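Local structure of putative OmpA family lipoprotein (Burkholderia cenocepacia, 5LKW) at residues L42-T56 and L83-K97. The protein probably anchors the outer membrane to peptidoglycan within the Tol-Pal system, its periplasmic OmpA-like domain binding diaminopimelic acid. Numbering follows the deposited sequence.
Sequences LKSHPQRHVLIQGNT and LGVNDSQMEAVSLGK. With API (2,6-diaminopimelic acid), chain C.
Gln89 fills the hollow of the turn that follows helix 32-44. Its extended chain runs in between the last turn of helix 32-44 and the turn at residues 45-48, and carbonyls of both hold its amide. Gln89 NE2 donates to Arg48 O at 2.8 Å, on a lone pair in the carbonyl plane. Gln89 NE2 also donates to Leu42 O at 3.0 Å, from above that carbonyl's plane. His45 N reaches Leu42 O from the opposite face. Asn86 ND2 grips Gln89 OE1 in a nearly straight bond, so the amide's rotation is fixed from both ends. The ring of His49 lies over the Gln89 backbone, with Gln89 CA 4.0 Å from the ring centroid in a CH-pi contact. Next to this plug, both methyls of Val85 press on Leu42 CB, with Val85 CG2 at 3.8 Å.

Beyond the turn, strands 50-55 and 90-96 run parallel. Backbone bonds join them from Val50 N to Gln89 O through to Leu95 N to Gly54 O. On one face, Val50 CG1 rests against Met90 CG. On the other, Leu51 CG is anti to the backbone N (chi1 -175°), which lays Leu51 CD1 in the notch between Glu91 and Val93, 3.9 Å from Val93 CG2. Further along, Leu95 CD1 packs against the Gln53 amide, 3.7 Å from Gln53 NE2, and also touches Asn55 OD1. Thr56 N then bonds to Gly96 O, and Thr56 CB lies 3.3 Å from O of the bound diaminopimelic acid.

The two strands belong to a right-handed beta-alpha-beta crossover of the OmpA-like fold. Helix 62-82 connects them, and its Arg77 packs on Ile52 and Met90. Strand 90-96 forms one edge of the sheet, while strand 115-120 pairs antiparallel with the far side of strand 50-55.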
ATOM      1  N   LEU A  42     -14.016   0.387   4.022  1.00 36.65           N
ATOM      2  CA  LEU A  42     -13.618   0.073   5.398  1.00 36.97           C
ATOM      3  C   LEU A  42     -14.578   0.568   6.543  1.00 37.48           C
ATOM      4  O   LEU A  42     -14.992  -0.217   7.405  1.00 37.99           O
ATOM      5  CB  LEU A  42     -12.161   0.500   5.647  1.00 36.07           C
ATOM      6  CG  LEU A  42     -11.106  -0.404   4.954  1.00 35.22           C
ATOM      7  CD1 LEU A  42      -9.699   0.176   5.075  1.00 34.86           C
ATOM      8  CD2 LEU A  42     -11.136  -1.842   5.471  1.00 33.61           C
ATOM      9  N   LYS A  43     -14.878   1.865   6.546  1.00 37.88           N
ATOM     10  CA  LYS A  43     -15.786   2.500   7.512  1.00 38.78           C
ATOM     11  C   LYS A  43     -17.183   1.879   7.539  1.00 39.49           C
ATOM     12  O   LYS A  43     -17.821   1.779   8.602  1.00 41.00           O
ATOM     13  CB  LYS A  43     -15.908   3.989   7.183  1.00 37.76           C
ATOM     14  CG  LYS A  43     -14.790   4.866   7.771  1.00 38.72           C
ATOM     15  CD  LYS A  43     -14.963   6.361   7.378  1.00 37.56           C
ATOM     16  CE  LYS A  43     -14.784   6.534   5.874  1.00 38.48           C
ATOM     17  NZ  LYS A  43     -15.507   7.689   5.242  1.00 39.15           N
ATOM     18  N   SER A  44     -17.655   1.488   6.364  1.00 40.10           N
ATOM     19  CA  SER A  44     -18.956   0.875   6.206  1.00 41.03           C
ATOM     20  C   SER A  44     -18.947  -0.654   6.408  1.00 41.03           C
ATOM     21  O   SER A  44     -20.012  -1.258   6.401  1.00 41.71           O
ATOM     22  CB  SER A  44     -19.564   1.271   4.854  1.00 40.77           C
ATOM     23  OG  SER A  44     -18.909   0.626   3.790  1.00 42.83           O
ATOM     24  N   HIS A  45     -17.764  -1.260   6.584  1.00 40.47           N
ATOM     25  CA  HIS A  45     -17.633  -2.674   6.916  1.00 39.95           C
ATOM     26  C   HIS A  45     -16.714  -2.978   8.110  1.00 40.66           C
ATOM     27  O   HIS A  45     -15.734  -3.706   7.926  1.00 41.30           O
ATOM     28  CB  HIS A  45     -17.116  -3.475   5.723  1.00 39.39           C
ATOM     29  CG  HIS A  45     -17.953  -3.353   4.491  1.00 38.90           C
ATOM     30  ND1 HIS A  45     -18.206  -2.147   3.873  1.00 40.10           N
ATOM     31  CD2 HIS A  45     -18.566  -4.294   3.735  1.00 38.91           C
ATOM     32  CE1 HIS A  45     -18.961  -2.342   2.806  1.00 38.22           C
ATOM     33  NE2 HIS A  45     -19.177  -3.640   2.687  1.00 37.86           N
ATOM     34  N   PRO A  46     -17.052  -2.496   9.336  1.00 40.47           N
ATOM     35  CA  PRO A  46     -16.257  -2.553  10.590  1.00 41.09           C
ATOM     36  C   PRO A  46     -15.499  -3.850  10.883  1.00 41.50           C
ATOM     37  O   PRO A  46     -14.511  -3.854  11.659  1.00 41.92           O
ATOM     38  CB  PRO A  46     -17.318  -2.345  11.694  1.00 41.00           C
ATOM     39  CG  PRO A  46     -18.668  -2.185  10.959  1.00 40.58           C
ATOM     40  CD  PRO A  46     -18.323  -1.798   9.572  1.00 40.99           C
ATOM     41  N   GLN A  47     -16.007  -4.920  10.282  1.00 41.68           N
ATOM     42  CA  GLN A  47     -15.519  -6.289  10.409  1.00 41.81           C
ATOM     43  C   GLN A  47     -14.289  -6.547   9.503  1.00 40.94           C
ATOM     44  O   GLN A  47     -13.431  -7.383   9.824  1.00 40.34           O
ATOM     45  CB  GLN A  47     -16.678  -7.230  10.046  1.00 42.17           C
ATOM     46  CG  GLN A  47     -16.994  -7.381   8.527  1.00 45.63           C
ATOM     47  CD  GLN A  47     -18.076  -6.424   7.932  1.00 47.32           C
ATOM     48  OE1 GLN A  47     -18.641  -5.569   8.614  1.00 48.54           O
ATOM     49  NE2 GLN A  47     -18.363  -6.606   6.637  1.00 47.89           N
ATOM     50  N   ARG A  48     -14.226  -5.805   8.389  1.00 39.38           N
ATOM     51  CA  ARG A  48     -13.138  -5.880   7.399  1.00 38.15           C
ATOM     52  C   ARG A  48     -11.804  -5.352   7.879  1.00 36.86           C
ATOM     53  O   ARG A  48     -11.695  -4.217   8.292  1.00 35.84           O
ATOM     54  CB  ARG A  48     -13.519  -5.147   6.112  1.00 38.37           C
ATOM     55  CG  ARG A  48     -14.283  -5.995   5.162  1.00 39.44           C
ATOM     56  CD  ARG A  48     -13.397  -7.167   4.725  1.00 44.56           C
ATOM     57  NE  ARG A  48     -14.027  -7.915   3.647  1.00 46.83           N
ATOM     58  CZ  ARG A  48     -13.536  -9.025   3.110  1.00 47.69           C
ATOM     59  NH1 ARG A  48     -12.379  -9.538   3.528  1.00 49.78           N
ATOM     60  NH2 ARG A  48     -14.198  -9.602   2.130  1.00 48.29           N
ATOM     61  N   HIS A  49     -10.795  -6.209   7.778  1.00 36.35           N
ATOM     62  CA  HIS A  49      -9.429  -5.883   8.103  1.00 36.36           C
ATOM     63  C   HIS A  49      -8.523  -5.893   6.849  1.00 35.15           C
ATOM     64  O   HIS A  49      -8.655  -6.751   5.980  1.00 35.26           O
ATOM     65  CB  HIS A  49      -8.924  -6.830   9.181  1.00 36.76           C
ATOM     66  CG  HIS A  49      -9.422  -6.482  10.552  1.00 39.84           C
ATOM     67  ND1 HIS A  49     -10.756  -6.249  10.824  1.00 43.65           N
ATOM     68  CD2 HIS A  49      -8.764  -6.309  11.725  1.00 40.53           C
ATOM     69  CE1 HIS A  49     -10.903  -5.961  12.105  1.00 42.19           C
ATOM     70  NE2 HIS A  49      -9.710  -6.001  12.676  1.00 43.04           N
ATOM     71  N   VAL A  50      -7.608  -4.932   6.782  1.00 33.11           N
ATOM     72  CA  VAL A  50      -6.728  -4.797   5.624  1.00 31.85           C
ATOM     73  C   VAL A  50      -5.307  -4.788   6.166  1.00 30.89           C
ATOM     74  O   VAL A  50      -5.004  -4.127   7.152  1.00 31.11           O
ATOM     75  CB  VAL A  50      -7.048  -3.510   4.783  1.00 31.30           C
ATOM     76  CG1 VAL A  50      -6.792  -2.227   5.578  1.00 33.44           C
ATOM     77  CG2 VAL A  50      -6.279  -3.473   3.482  1.00 31.27           C
ATOM     78  N   LEU A  51      -4.447  -5.559   5.519  1.00 28.70           N
ATOM     79  CA  LEU A  51      -3.041  -5.513   5.802  1.00 27.00           C
ATOM     80  C   LEU A  51      -2.407  -4.621   4.760  1.00 25.19           C
ATOM     81  O   LEU A  51      -2.558  -4.866   3.573  1.00 25.99           O
ATOM     82  CB  LEU A  51      -2.459  -6.914   5.678  1.00 25.48           C
ATOM     83  CG  LEU A  51      -1.010  -7.079   6.047  1.00 25.91           C
ATOM     84  CD1 LEU A  51      -0.781  -6.969   7.570  1.00 29.07           C
ATOM     85  CD2 LEU A  51      -0.565  -8.475   5.500  1.00 25.80           C
ATOM     86  N   ILE A  52      -1.656  -3.618   5.192  1.00 24.13           N
ATOM     87  CA  ILE A  52      -1.025  -2.706   4.234  1.00 21.93           C
ATOM     88  C   ILE A  52       0.463  -3.032   4.244  1.00 21.70           C
ATOM     89  O   ILE A  52       1.128  -2.775   5.219  1.00 21.78           O
ATOM     90  CB  ILE A  52      -1.243  -1.198   4.631  1.00 23.45           C
ATOM     91  CG1 ILE A  52      -2.740  -0.789   4.605  1.00 21.37           C
ATOM     92  CG2 ILE A  52      -0.436  -0.229   3.715  1.00 16.75           C
ATOM     93  CD1 ILE A  52      -2.943   0.380   5.582  1.00 19.15           C
ATOM     94  N   GLN A  53       0.965  -3.603   3.145  1.00 21.97           N
ATOM     95  CA  GLN A  53       2.352  -4.075   2.979  1.00 21.03           C
ATOM     96  C   GLN A  53       3.163  -3.106   2.081  1.00 20.77           C
ATOM     97  O   GLN A  53       2.847  -2.935   0.886  1.00 20.40           O
ATOM     98  CB  GLN A  53       2.372  -5.429   2.275  1.00 21.62           C
ATOM     99  CG  GLN A  53       1.500  -6.520   2.864  1.00 24.65           C
ATOM    100  CD  GLN A  53       1.828  -7.860   2.251  1.00 23.95           C
ATOM    101  OE1 GLN A  53       1.703  -8.047   1.042  1.00 28.24           O
ATOM    102  NE2 GLN A  53       2.260  -8.797   3.080  1.00 30.04           N
ATOM    103  N   GLY A  54       4.186  -2.495   2.671  1.00 19.18           N
ATOM    104  CA  GLY A  54       5.177  -1.668   1.983  1.00 18.61           C
ATOM    105  C   GLY A  54       6.356  -2.485   1.438  1.00 17.39           C
ATOM    106  O   GLY A  54       6.884  -3.363   2.120  1.00 18.54           O
ATOM    107  N   ASN A  55       6.732  -2.176   0.214  1.00 16.88           N
ATOM    108  CA  ASN A  55       7.768  -2.865  -0.573  1.00 17.23           C
ATOM    109  C   ASN A  55       8.681  -1.742  -1.120  1.00 16.87           C
ATOM    110  O   ASN A  55       8.276  -0.567  -1.188  1.00 16.47           O
ATOM    111  CB  ASN A  55       7.175  -3.713  -1.725  1.00 15.43           C
ATOM    112  CG  ASN A  55       6.213  -4.833  -1.240  1.00 18.69           C
ATOM    113  OD1 ASN A  55       6.646  -5.946  -1.032  1.00 22.97           O
ATOM    114  ND2 ASN A  55       4.927  -4.510  -1.034  1.00 19.29           N
ATOM    115  N   THR A  56       9.911  -2.089  -1.493  1.00 16.50           N
ATOM    116  CA  THR A  56      10.853  -1.111  -1.981  1.00 16.25           C
ATOM    117  C   THR A  56      11.518  -1.755  -3.232  1.00 16.49           C
ATOM    118  O   THR A  56      11.421  -2.966  -3.448  1.00 15.38           O
ATOM    119  CB  THR A  56      11.963  -0.793  -0.926  1.00 17.16           C
ATOM    120  OG1 THR A  56      12.851  -1.931  -0.820  1.00 20.08           O
ATOM    121  CG2 THR A  56      11.387  -0.439   0.445  1.00 12.92           C
ATOM    122  N   LEU A  83      -9.063   9.746   6.724  1.00 30.46           N
ATOM    123  CA  LEU A  83     -10.423   9.661   6.179  1.00 31.33           C
ATOM    124  C   LEU A  83     -11.399   8.969   7.127  1.00 30.76           C
ATOM    125  O   LEU A  83     -12.521   8.690   6.761  1.00 30.99           O
ATOM    126  CB  LEU A  83     -10.453   9.038   4.786  1.00 28.80           C
ATOM    127  CG  LEU A  83      -9.634   9.800   3.741  1.00 30.79           C
ATOM    128  CD1 LEU A  83      -9.332   8.937   2.549  1.00 26.09           C
ATOM    129  CD2 LEU A  83     -10.309  11.126   3.279  1.00 31.38           C
ATOM    130  N   GLY A  84     -10.956   8.698   8.343  1.00 33.20           N
ATOM    131  CA  GLY A  84     -11.843   8.118   9.387  1.00 34.21           C
ATOM    132  C   GLY A  84     -11.936   6.613   9.528  1.00 34.82           C
ATOM    133  O   GLY A  84     -12.845   6.115  10.226  1.00 35.16           O
ATOM    134  N   VAL A  85     -11.035   5.862   8.879  1.00 34.02           N
ATOM    135  CA  VAL A  85     -10.974   4.419   9.109  1.00 33.87           C
ATOM    136  C   VAL A  85     -10.418   4.174  10.514  1.00 34.34           C
ATOM    137  O   VAL A  85      -9.508   4.857  10.938  1.00 34.60           O
ATOM    138  CB  VAL A  85     -10.084   3.657   8.040  1.00 33.83           C
ATOM    139  CG1 VAL A  85     -10.012   2.192   8.375  1.00 32.32           C
ATOM    140  CG2 VAL A  85     -10.629   3.840   6.630  1.00 33.53           C
ATOM    141  N   ASN A  86     -10.991   3.210  11.242  1.00 36.01           N
ATOM    142  CA  ASN A  86     -10.445   2.791  12.547  1.00 36.60           C
ATOM    143  C   ASN A  86      -9.114   2.124  12.397  1.00 36.39           C
ATOM    144  O   ASN A  86      -8.983   1.198  11.601  1.00 36.24           O
ATOM    145  CB  ASN A  86     -11.327   1.717  13.194  1.00 37.46           C
ATOM    146  CG  ASN A  86     -12.712   2.196  13.469  1.00 40.22           C
ATOM    147  OD1 ASN A  86     -12.924   2.968  14.395  1.00 43.36           O
ATOM    148  ND2 ASN A  86     -13.680   1.732  12.670  1.00 40.28           N
ATOM    149  N   ASP A  87      -8.164   2.528  13.234  1.00 36.96           N
ATOM    150  CA  ASP A  87      -6.866   1.862  13.345  0.53 37.15           C
ATOM    151  C   ASP A  87      -6.991   0.364  13.492  1.00 36.77           C
ATOM    152  O   ASP A  87      -6.106  -0.370  13.017  1.00 35.41           O
ATOM    153  CB  ASP A  87      -6.097   2.377  14.554  1.00 38.03           C
ATOM    154  CG  ASP A  87      -6.025   3.891  14.594  1.00 42.22           C
ATOM    155  OD1 ASP A  87      -6.086   4.528  13.497  1.00 43.67           O
ATOM    156  OD2 ASP A  87      -5.932   4.441  15.729  1.00 45.36           O
ATOM    157  N   SER A  88      -8.050  -0.091  14.197  1.00 35.06           N
ATOM    158  CA  SER A  88      -8.271  -1.523  14.415  1.00 34.32           C
ATOM    159  C   SER A  88      -8.549  -2.303  13.119  1.00 32.98           C
ATOM    160  O   SER A  88      -8.478  -3.526  13.113  1.00 33.02           O
ATOM    161  CB  SER A  88      -9.441  -1.771  15.381  1.00 34.45           C
ATOM    162  OG  SER A  88     -10.666  -1.536  14.701  1.00 33.88           O
ATOM    163  N   GLN A  89      -8.880  -1.632  12.019  1.00 32.00           N
ATOM    164  CA  GLN A  89      -9.074  -2.407  10.795  1.00 30.47           C
ATOM    165  C   GLN A  89      -7.850  -2.395   9.870  1.00 31.07           C
ATOM    166  O   GLN A  89      -7.915  -2.920   8.757  1.00 30.38           O
ATOM    167  CB  GLN A  89     -10.324  -1.984  10.050  1.00 30.86           C
ATOM    168  CG  GLN A  89     -11.637  -2.171  10.803  1.00 29.09           C
ATOM    169  CD  GLN A  89     -12.773  -1.454  10.084  1.00 28.93           C
ATOM    170  OE1 GLN A  89     -13.184  -0.371  10.487  1.00 29.43           O
ATOM    171  NE2 GLN A  89     -13.217  -2.011   8.963  1.00 30.51           N
ATOM    172  N   MET A  90      -6.744  -1.800  10.340  1.00 30.56           N
ATOM    173  CA  MET A  90      -5.582  -1.532   9.491  1.00 30.44           C
ATOM    174  C   MET A  90      -4.333  -1.967  10.204  1.00 31.03           C
ATOM    175  O   MET A  90      -4.144  -1.648  11.386  1.00 31.62           O
ATOM    176  CB  MET A  90      -5.489  -0.029   9.206  1.00 30.32           C
ATOM    177  CG  MET A  90      -6.577   0.450   8.257  1.00 28.47           C
ATOM    178  SD  MET A  90      -6.330   2.136   7.779  1.00 25.11           S
ATOM    179  CE  MET A  90      -6.367   2.942   9.432  1.00 29.19           C
ATOM    180  N   GLU A  91      -3.468  -2.669   9.483  1.00 30.65           N
ATOM    181  CA  GLU A  91      -2.155  -3.013  10.019  1.00 30.43           C
ATOM    182  C   GLU A  91      -1.089  -2.643   8.963  1.00 29.17           C
ATOM    183  O   GLU A  91      -1.201  -3.087   7.815  1.00 29.12           O
ATOM    184  CB  GLU A  91      -2.101  -4.498  10.379  1.00 30.35           C
ATOM    185  CG  GLU A  91      -0.816  -4.885  11.167  1.00 34.19           C
ATOM    186  CD  GLU A  91      -0.759  -6.392  11.426  1.00 37.02           C
ATOM    187  OE1 GLU A  91      -1.805  -7.038  11.222  1.00 41.87           O
ATOM    188  OE2 GLU A  91       0.295  -6.927  11.812  1.00 36.54           O
ATOM    189  N   ALA A  92      -0.127  -1.780   9.329  1.00 27.77           N
ATOM    190  CA  ALA A  92       0.954  -1.367   8.383  1.00 27.41           C
ATOM    191  C   ALA A  92       2.162  -2.255   8.650  1.00 27.33           C
ATOM    192  O   ALA A  92       2.687  -2.258   9.760  1.00 27.96           O
ATOM    193  CB  ALA A  92       1.341   0.077   8.594  1.00 26.08           C
ATOM    194  N   VAL A  93       2.573  -3.046   7.664  1.00 26.65           N
ATOM    195  CA  VAL A  93       3.835  -3.813   7.755  1.00 24.76           C
ATOM    196  C   VAL A  93       4.792  -3.559   6.565  1.00 24.42           C
ATOM    197  O   VAL A  93       4.379  -3.056   5.506  1.00 25.00           O
ATOM    198  CB  VAL A  93       3.569  -5.317   7.850  1.00 25.14           C
ATOM    199  CG1 VAL A  93       2.846  -5.622   9.144  1.00 24.40           C
ATOM    200  CG2 VAL A  93       2.772  -5.819   6.602  1.00 22.66           C
ATOM    201  N   SER A  94       6.048  -3.940   6.733  1.00 23.00           N
ATOM    202  CA  SER A  94       7.065  -3.821   5.665  1.00 22.32           C
ATOM    203  C   SER A  94       7.656  -5.176   5.238  1.00 22.34           C
ATOM    204  O   SER A  94       8.130  -5.933   6.100  1.00 22.13           O
ATOM    205  CB  SER A  94       8.250  -2.998   6.140  1.00 20.97           C
ATOM    206  OG  SER A  94       9.132  -2.708   5.023  1.00 25.33           O
ATOM    207  N   LEU A  95       7.674  -5.424   3.928  1.00 21.04           N
ATOM    208  CA  LEU A  95       8.507  -6.450   3.276  1.00 21.70           C
ATOM    209  C   LEU A  95       9.868  -5.968   2.714  1.00 22.63           C
ATOM    210  O   LEU A  95      10.652  -6.754   2.144  1.00 23.47           O
ATOM    211  CB  LEU A  95       7.710  -7.151   2.174  1.00 21.03           C
ATOM    212  CG  LEU A  95       6.322  -7.637   2.629  1.00 22.28           C
ATOM    213  CD1 LEU A  95       5.548  -8.214   1.539  1.00 21.35           C
ATOM    214  CD2 LEU A  95       6.365  -8.615   3.801  1.00 25.15           C
ATOM    215  N   GLY A  96      10.174  -4.702   2.911  1.00 20.66           N
ATOM    216  CA  GLY A  96      11.414  -4.175   2.442  1.00 21.96           C
ATOM    217  C   GLY A  96      11.618  -4.503   0.967  1.00 22.69           C
ATOM    218  O   GLY A  96      10.687  -4.344   0.125  1.00 21.52           O
ATOM    219  N   LYS A  97      12.805  -5.009   0.666  1.00 22.37           N
ATOM    220  CA  LYS A  97      13.098  -5.465  -0.717  1.00 24.40           C
ATOM    221  C   LYS A  97      12.913  -6.959  -0.965  1.00 25.19           C
ATOM    222  O   LYS A  97      13.313  -7.443  -2.005  1.00 26.85           O
ATOM    223  CB  LYS A  97      14.509  -5.044  -1.118  1.00 22.84           C
ATOM    224  CG  LYS A  97      15.588  -5.796  -0.460  1.00 24.66           C
ATOM    225  CD  LYS A  97      16.843  -4.916  -0.549  1.00 20.59           C
ATOM    226  CE  LYS A  97      18.043  -5.730  -0.639  1.00 27.71           C
ATOM    227  NZ  LYS A  97      19.046  -4.728  -1.072  1.00 30.29           N
TER
HETATM  228  C   API C 201      13.273   2.719  -3.028  1.00 20.28           C
HETATM  229  CA  API C 201      14.754   2.643  -2.749  1.00 21.41           C
HETATM  230  C3  API C 201      15.706   3.321  -3.734  1.00 29.73           C
HETATM  231  C4  API C 201      17.151   3.119  -3.232  1.00 40.58           C
HETATM  232  C5  API C 201      17.999   4.403  -3.153  1.00 54.53           C
HETATM  233  C6  API C 201      19.373   4.214  -2.485  1.00 63.20           C
HETATM  234  O   API C 201      12.681   1.650  -2.961  1.00 16.01           O
HETATM  235  OXT API C 201      12.628   3.758  -3.299  1.00 17.62           O
HETATM  236  N   API C 201      15.079   1.218  -2.753  1.00 19.72           N
HETATM  237  O   HOH W   1       9.385  -6.474  -1.032  1.00 18.20           O
HETATM  238  O   HOH W   2      13.035  -5.621  -4.551  1.00 18.90           O